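Local coordinates for protein lipase (PDB 6A0W) that probably hydrolyses the ester bonds of triacylglycerols, as a secreted fungal lipase of the class 3 family with an alpha/beta-hydrolase fold, at residues K72-G77 / D98-I103; G77-T82 / F93-D98. One frame throughout, in Å; residues are numbered along the deposited sequence.

Contact 1 of 2, residues K72-G77 / D98-I103; sequences KYVPDG and DAQKTI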
loop_
_atom_site.group_PDB
_atom_site.type_symbol
_atom_site.label_atom_id
_atom_site.label_comp_id
_atom_site.label_asym_id
_atom_site.label_seq_id
_atom_site.Cartn_x
_atom_site.Cartn_y
_atom_site.Cartn_z
ATOM N N LYS A 72 17.059 3.814 9.901
ATOM C CA LYS A 72 16.564 5.160 9.813
ATOM C C LYS A 72 15.147 5.290 10.365
ATOM O O LYS A 72 14.877 6.244 11.054
ATOM C CB LYS A 72 16.541 5.586 8.361
ATOM C CG LYS A 72 16.112 7.026 8.152
ATOM C CD LYS A 72 16.459 7.464 6.749
ATOM C CE LYS A 72 16.258 8.954 6.632
ATOM N NZ LYS A 72 16.996 9.408 5.427
ATOM N N TYR A 73 14.198 4.457 9.930
ATOM C CA TYR A 73 12.793 4.696 10.302
ATOM C C TYR A 73 12.332 3.915 11.553
ATOM O O TYR A 73 11.444 4.347 12.267
ATOM C CB TYR A 73 11.851 4.498 9.103
ATOM C CG TYR A 73 12.096 5.495 7.982
ATOM C CD1 TYR A 73 11.729 6.844 8.133
ATOM C CD2 TYR A 73 12.766 5.122 6.799
ATOM C CE1 TYR A 73 11.997 7.777 7.145
ATOM C CE2 TYR A 73 13.049 6.060 5.809
ATOM C CZ TYR A 73 12.681 7.384 6.000
ATOM O OH TYR A 73 12.929 8.327 5.036
ATOM N N VAL A 74 12.937 2.777 11.836
ATOM C CA VAL A 74 12.609 2.035 13.048
ATOM C C VAL A 74 13.885 1.527 13.710
ATOM O O VAL A 74 14.200 0.327 13.639
ATOM C CB VAL A 74 11.698 0.827 12.786
ATOM C CG1 VAL A 74 11.064 0.417 14.107
ATOM C CG2 VAL A 74 10.631 1.146 11.748
ATOM N N PRO A 75 14.646 2.456 14.318
ATOM C CA PRO A 75 15.974 2.100 14.807
ATOM C C PRO A 75 15.934 1.006 15.856
ATOM O O PRO A 75 16.833 0.197 15.904
ATOM C CB PRO A 75 16.516 3.412 15.396
ATOM C CG PRO A 75 15.449 4.443 15.209
ATOM C CD PRO A 75 14.489 3.913 14.179
ATOM N N ASP A 76 14.892 0.950 16.677
ATOM C CA ASP A 76 14.814 -0.077 17.708
ATOM C C ASP A 76 13.973 -1.271 17.249
ATOM O O ASP A 76 13.625 -2.140 18.054
ATOM C CB ASP A 76 14.236 0.519 18.994
ATOM C CG ASP A 76 12.706 0.589 18.978
ATOM O OD1 ASP A 76 12.085 0.808 17.898
ATOM O OD2 ASP A 76 12.121 0.457 20.067
ATOM N N GLY A 77 13.740 -1.393 15.946
ATOM C CA GLY A 77 12.910 -2.478 15.440
ATOM C C GLY A 77 13.410 -3.865 15.819
ATOM O O GLY A 77 14.602 -4.135 15.757
ATOM N N ASP A 98 9.187 -0.983 20.362
ATOM C CA ASP A 98 8.728 -0.644 21.673
ATOM C C ASP A 98 8.754 0.851 21.823
ATOM O O ASP A 98 7.886 1.418 22.404
ATOM C CB ASP A 98 9.563 -1.313 22.734
ATOM C CG ASP A 98 9.340 -2.778 22.768
ATOM O OD1 ASP A 98 8.211 -3.201 22.643
ATOM O OD2 ASP A 98 10.295 -3.507 22.888
ATOM N N ALA A 99 9.745 1.483 21.240
ATOM C CA ALA A 99 9.890 2.949 21.318
ATOM C C ALA A 99 8.685 3.635 20.676
ATOM O O ALA A 99 8.220 4.604 21.226
ATOM C CB ALA A 99 11.161 3.360 20.639
ATOM N N GLN A 100 8.189 3.126 19.575
ATOM C CA GLN A 100 7.044 3.765 18.890
ATOM C C GLN A 100 5.739 3.086 19.298
ATOM O O GLN A 100 4.717 3.501 18.793
ATOM C CB GLN A 100 7.242 3.679 17.380
ATOM C CG GLN A 100 8.640 4.060 16.935
ATOM C CD GLN A 100 8.751 4.447 15.483
ATOM O OE1 GLN A 100 9.755 4.206 14.840
ATOM N NE2 GLN A 100 7.723 5.093 14.967
ATOM N N LYS A 101 5.797 2.090 20.168
ATOM C CA LYS A 101 4.609 1.318 20.612
ATOM C C LYS A 101 3.809 0.886 19.380
ATOM O O LYS A 101 2.619 1.126 19.346
ATOM C CB LYS A 101 3.776 2.143 21.591
ATOM C CG LYS A 101 4.419 2.352 22.950
ATOM C CD LYS A 101 3.592 3.186 23.886
ATOM C CE LYS A 101 3.032 2.392 25.047
ATOM N NZ LYS A 101 1.825 3.014 25.639
ATOM N N THR A 102 4.454 0.250 18.427
ATOM C CA THR A 102 3.787 -0.124 17.166
ATOM C C THR A 102 4.134 -1.561 16.781
ATOM O O THR A 102 5.270 -1.971 16.986
ATOM C CB THR A 102 4.231 0.814 16.030
ATOM O OG1 THR A 102 3.897 2.166 16.306
ATOM C CG2 THR A 102 3.669 0.460 14.674
ATOM N N ILE A 103 3.156 -2.288 16.304
ATOM C CA ILE A 103 3.393 -3.618 15.698
ATOM C C ILE A 103 3.222 -3.401 14.196
ATOM O O ILE A 103 2.143 -2.995 13.786
ATOM C CB ILE A 103 2.414 -4.676 16.223
ATOM C CG1 ILE A 103 2.554 -4.880 17.731
ATOM C CG2 ILE A 103 2.595 -5.964 15.456
ATOM C CD1 ILE A 103 1.329 -5.425 18.388
HETATM O O HOH W 1 11.405 -2.939 19.731
#
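The carboxylate of Asp76 reaches out of one turn to bond the backbone N of Ala99 in another. The first turn is a type I beta turn, Val74 to Gly77, at the exit of helix 68-73; the second joins strands 90-97 and 102-108 and ends in a G1 beta bulge, where Lys101 and Thr102 both face Ser97. Asp76 OD2 accepts from Ala99 N at 2.8 Å, with 158° at the hydrogen. The donor arrives on the syn side of the oxygen, 21° out of the carboxylate plane. The side chain is held between its own backbone N and carbonyl carbon (chi1 82°), which sends the carboxylate across the gap, while OD1 probably bonds to Ser97 OG. Aspartate suits the place, being short enough to stay close to its turn and able to offer two acceptors. Ala99 has only a methyl group to accommodate, and its CB is pressed close to Asp76 OD2, a tight 3.1 Å. Beside this bond a water lies 2.9 Å from Asp76 O, to which it can donate, and accepts from Asp98 N at 3.0 Å. The carboxylates of Asp76 and Asp98 do not meet, their OD2 atoms standing 5.2 Å apart; Tyr164, Arg96 and Lys78 engage that of Asp98, probably offsetting the like charge.

Deeper in, Val74 is buried; its branched side chain packs on Val50 of helix 38-53 and on Leu95 and Ser97, and the extended chain of Gln100 crosses near it toward the end of the helix. The first turn is closed by Gly77 N bonding to Val74 O at 2.9 Å. In the second, Thr102 OG1 donates back to Gln100 O at 2.9 Å, coming from well above the carbonyl plane.

Contact 2 of 2, residues G77-T82 / F93-D98; sequences GKLIKT and FILRSD
Leu79 and Phe93 pack closely on one face of the paired strands, their side chains crossing at about a right angle with Leu79 CD2 3.7 Å from Phe93 CD1. Leu95 joins them: with its CG anti to the backbone N (chi1 178°), its CD1 methyl lies 3.4 Å from Lys78 C, against the neighbouring backbone. Bulky apolar residues suit this face because Trp65 covers it, meeting the Phe93 ring and touching Leu95. Ile80 and Ile94 pack on the other side, CB to CG2 4.0 Å, under Val153 of helix 137-160.

The strands are the arms of the antiparallel beta hairpin 78-85/90-97. Lys78 and Arg96 form a hydrogen-bonded pair, linked both ways through their backbones. Farther along, a classic beta bulge makes Ile80 and Lys81 share one partner: Ile94 O takes Ile80 N at 2.8 Å and Lys81 N only weakly at 3.4 Å.

Toward the hairpin's Asp98 end, packing gives way to charge. Arg96, itself buried, grips Asp98 side-on, NE to OD1 at 2.9 Å and NH2 to OD2 at 3.1 Å, both acceptors lying close to the guanidinium plane; Gln157 takes its NH1, and Tyr164 bonds to Asp98 OD1. Lys78 is the solvent-exposed member, and its long chain, bent at three torsions, brings NZ to Asp98 OD2 at 3.0 Å on the anti side. The shared carboxylate probably offsets the closeness of Lys78 NZ and Arg96 NH2, which approach OD2 from the same face of its plane.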
loop_
_atom_site.group_PDB
_atom_site.type_symbol
_atom_site.label_atom_id
_atom_site.label_comp_id
_atom_site.label_asym_id
_atom_site.label_seq_id
_atom_site.Cartn_x
_atom_site.Cartn_y
_atom_site.Cartn_z
ATOM N N GLY A 77 13.740 -1.393 15.946
ATOM C CA GLY A 77 12.910 -2.478 15.440
ATOM C C GLY A 77 13.410 -3.865 15.819
ATOM O O GLY A 77 14.602 -4.135 15.757
ATOM N N LYS A 78 12.467 -4.761 16.104
ATOM C CA LYS A 78 12.696 -6.204 16.275
ATOM C C LYS A 78 11.807 -7.016 15.347
ATOM O O LYS A 78 10.566 -6.956 15.404
ATOM C CB LYS A 78 12.353 -6.642 17.706
ATOM C CG LYS A 78 13.536 -6.820 18.634
ATOM C CD LYS A 78 13.730 -5.631 19.570
ATOM C CE LYS A 78 13.292 -5.957 20.993
ATOM N NZ LYS A 78 12.781 -4.743 21.694
ATOM N N LEU A 79 12.430 -7.794 14.489
ATOM C CA LEU A 79 11.705 -8.653 13.580
ATOM C C LEU A 79 11.113 -9.793 14.395
ATOM O O LEU A 79 11.826 -10.469 15.097
ATOM C CB LEU A 79 12.641 -9.251 12.539
ATOM C CG LEU A 79 12.764 -8.407 11.280
ATOM C CD1 LEU A 79 13.882 -9.024 10.442
ATOM C CD2 LEU A 79 11.437 -8.320 10.513
ATOM N N ILE A 80 9.826 -10.032 14.247
ATOM C CA ILE A 80 9.167 -11.118 14.958
ATOM C C ILE A 80 9.037 -12.308 14.034
ATOM O O ILE A 80 9.303 -13.416 14.444
ATOM C CB ILE A 80 7.770 -10.683 15.461
ATOM C CG1 ILE A 80 7.875 -9.375 16.250
ATOM C CG2 ILE A 80 7.131 -11.764 16.336
ATOM C CD1 ILE A 80 8.884 -9.417 17.380
ATOM N N LYS A 81 8.813 -12.073 12.745
ATOM C CA LYS A 81 8.570 -13.164 11.828
ATOM C C LYS A 81 8.708 -12.631 10.429
ATOM O O LYS A 81 8.240 -11.541 10.166
ATOM C CB LYS A 81 7.130 -13.647 12.016
ATOM C CG LYS A 81 6.708 -14.819 11.126
ATOM C CD LYS A 81 6.946 -16.120 11.866
ATOM C CE LYS A 81 6.686 -17.355 11.020
ATOM N NZ LYS A 81 5.267 -17.510 10.603
ATOM N N THR A 82 9.245 -13.433 9.516
ATOM C CA THR A 82 9.184 -13.144 8.074
ATOM C C THR A 82 8.536 -14.316 7.372
ATOM O O THR A 82 8.418 -15.362 7.976
ATOM C CB THR A 82 10.576 -12.902 7.472
ATOM O OG1 THR A 82 11.314 -14.110 7.491
ATOM C CG2 THR A 82 11.351 -11.871 8.295
ATOM N N PHE A 93 6.675 -9.355 6.649
ATOM C CA PHE A 93 7.216 -9.479 7.965
ATOM C C PHE A 93 6.329 -8.818 9.002
ATOM O O PHE A 93 5.501 -7.976 8.676
ATOM C CB PHE A 93 8.639 -8.913 8.029
ATOM C CG PHE A 93 8.750 -7.431 7.780
ATOM C CD1 PHE A 93 8.614 -6.530 8.828
ATOM C CD2 PHE A 93 9.263 -6.959 6.583
ATOM C CE1 PHE A 93 8.773 -5.170 8.610
ATOM C CE2 PHE A 93 9.462 -5.599 6.363
ATOM C CZ PHE A 93 9.239 -4.703 7.392
ATOM N N ILE A 94 6.596 -9.153 10.266
ATOM C CA ILE A 94 6.013 -8.504 11.397
ATOM C C ILE A 94 7.227 -7.994 12.149
ATOM O O ILE A 94 8.160 -8.751 12.417
ATOM C CB ILE A 94 5.310 -9.513 12.344
ATOM C CG1 ILE A 94 4.230 -10.326 11.625
ATOM C CG2 ILE A 94 4.808 -8.815 13.589
ATOM C CD1 ILE A 94 3.267 -9.483 10.877
ATOM N N LEU A 95 7.106 -6.778 12.645
ATOM C CA LEU A 95 8.164 -6.077 13.333
ATOM C C LEU A 95 7.533 -5.315 14.493
ATOM O O LEU A 95 6.462 -4.724 14.364
ATOM C CB LEU A 95 8.815 -5.085 12.365
ATOM C CG LEU A 95 9.939 -4.204 12.914
ATOM C CD1 LEU A 95 11.247 -4.968 12.740
ATOM C CD2 LEU A 95 9.963 -2.906 12.107
ATOM N N ARG A 96 8.231 -5.271 15.619
ATOM C CA ARG A 96 7.773 -4.497 16.743
ATOM C C ARG A 96 8.805 -3.423 17.104
ATOM O O ARG A 96 10.020 -3.698 17.180
ATOM C CB ARG A 96 7.517 -5.407 17.947
ATOM C CG ARG A 96 6.764 -4.691 19.049
ATOM C CD ARG A 96 6.514 -5.577 20.272
ATOM N NE ARG A 96 7.690 -5.598 21.109
ATOM C CZ ARG A 96 8.603 -6.568 21.150
ATOM N NH1 ARG A 96 8.392 -7.753 20.599
ATOM N NH2 ARG A 96 9.722 -6.350 21.824
ATOM N N SER A 97 8.287 -2.224 17.352
ATOM C CA SER A 97 9.021 -1.122 17.958
ATOM C C SER A 97 8.400 -0.834 19.322
ATOM O O SER A 97 7.278 -0.307 19.418
ATOM C CB SER A 97 8.894 0.142 17.066
ATOM O OG SER A 97 9.495 1.285 17.684
ATOM N N ASP A 98 9.187 -0.983 20.362
ATOM C CA ASP A 98 8.728 -0.644 21.673
ATOM C C ASP A 98 8.754 0.851 21.823
ATOM O O ASP A 98 7.886 1.418 22.404
ATOM C CB ASP A 98 9.563 -1.313 22.734
ATOM C CG ASP A 98 9.340 -2.778 22.768
ATOM O OD1 ASP A 98 8.211 -3.201 22.643
ATOM O OD2 ASP A 98 10.295 -3.507 22.888
HETATM O O HOH W 1 11.405 -2.939 19.731
#

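In the fold
Contacts 1 and 2 lie with their centres about 9 Å apart and share Gly77, Asp98 and one water. Ser97 ties them together: its OG is 2.6 Å from Asp76 OD1, a probable hydrogen bond, and its O is 3.0 Å from Thr102 N, while its CB packs against Val74 CG1 at 3.7 Å. Contact 2 pairs the outermost strand, 78-85, with 90-97; contact 1 joins the turn after helix 68-73 to the turn leading from 90-97 into 102-108. That strand lies next to 165-171, which runs toward Ser172, the likely nucleophile of a Ser-His-Asp triad with His284 and Asp231. Both contacts thus belong to one edge of the central sheet.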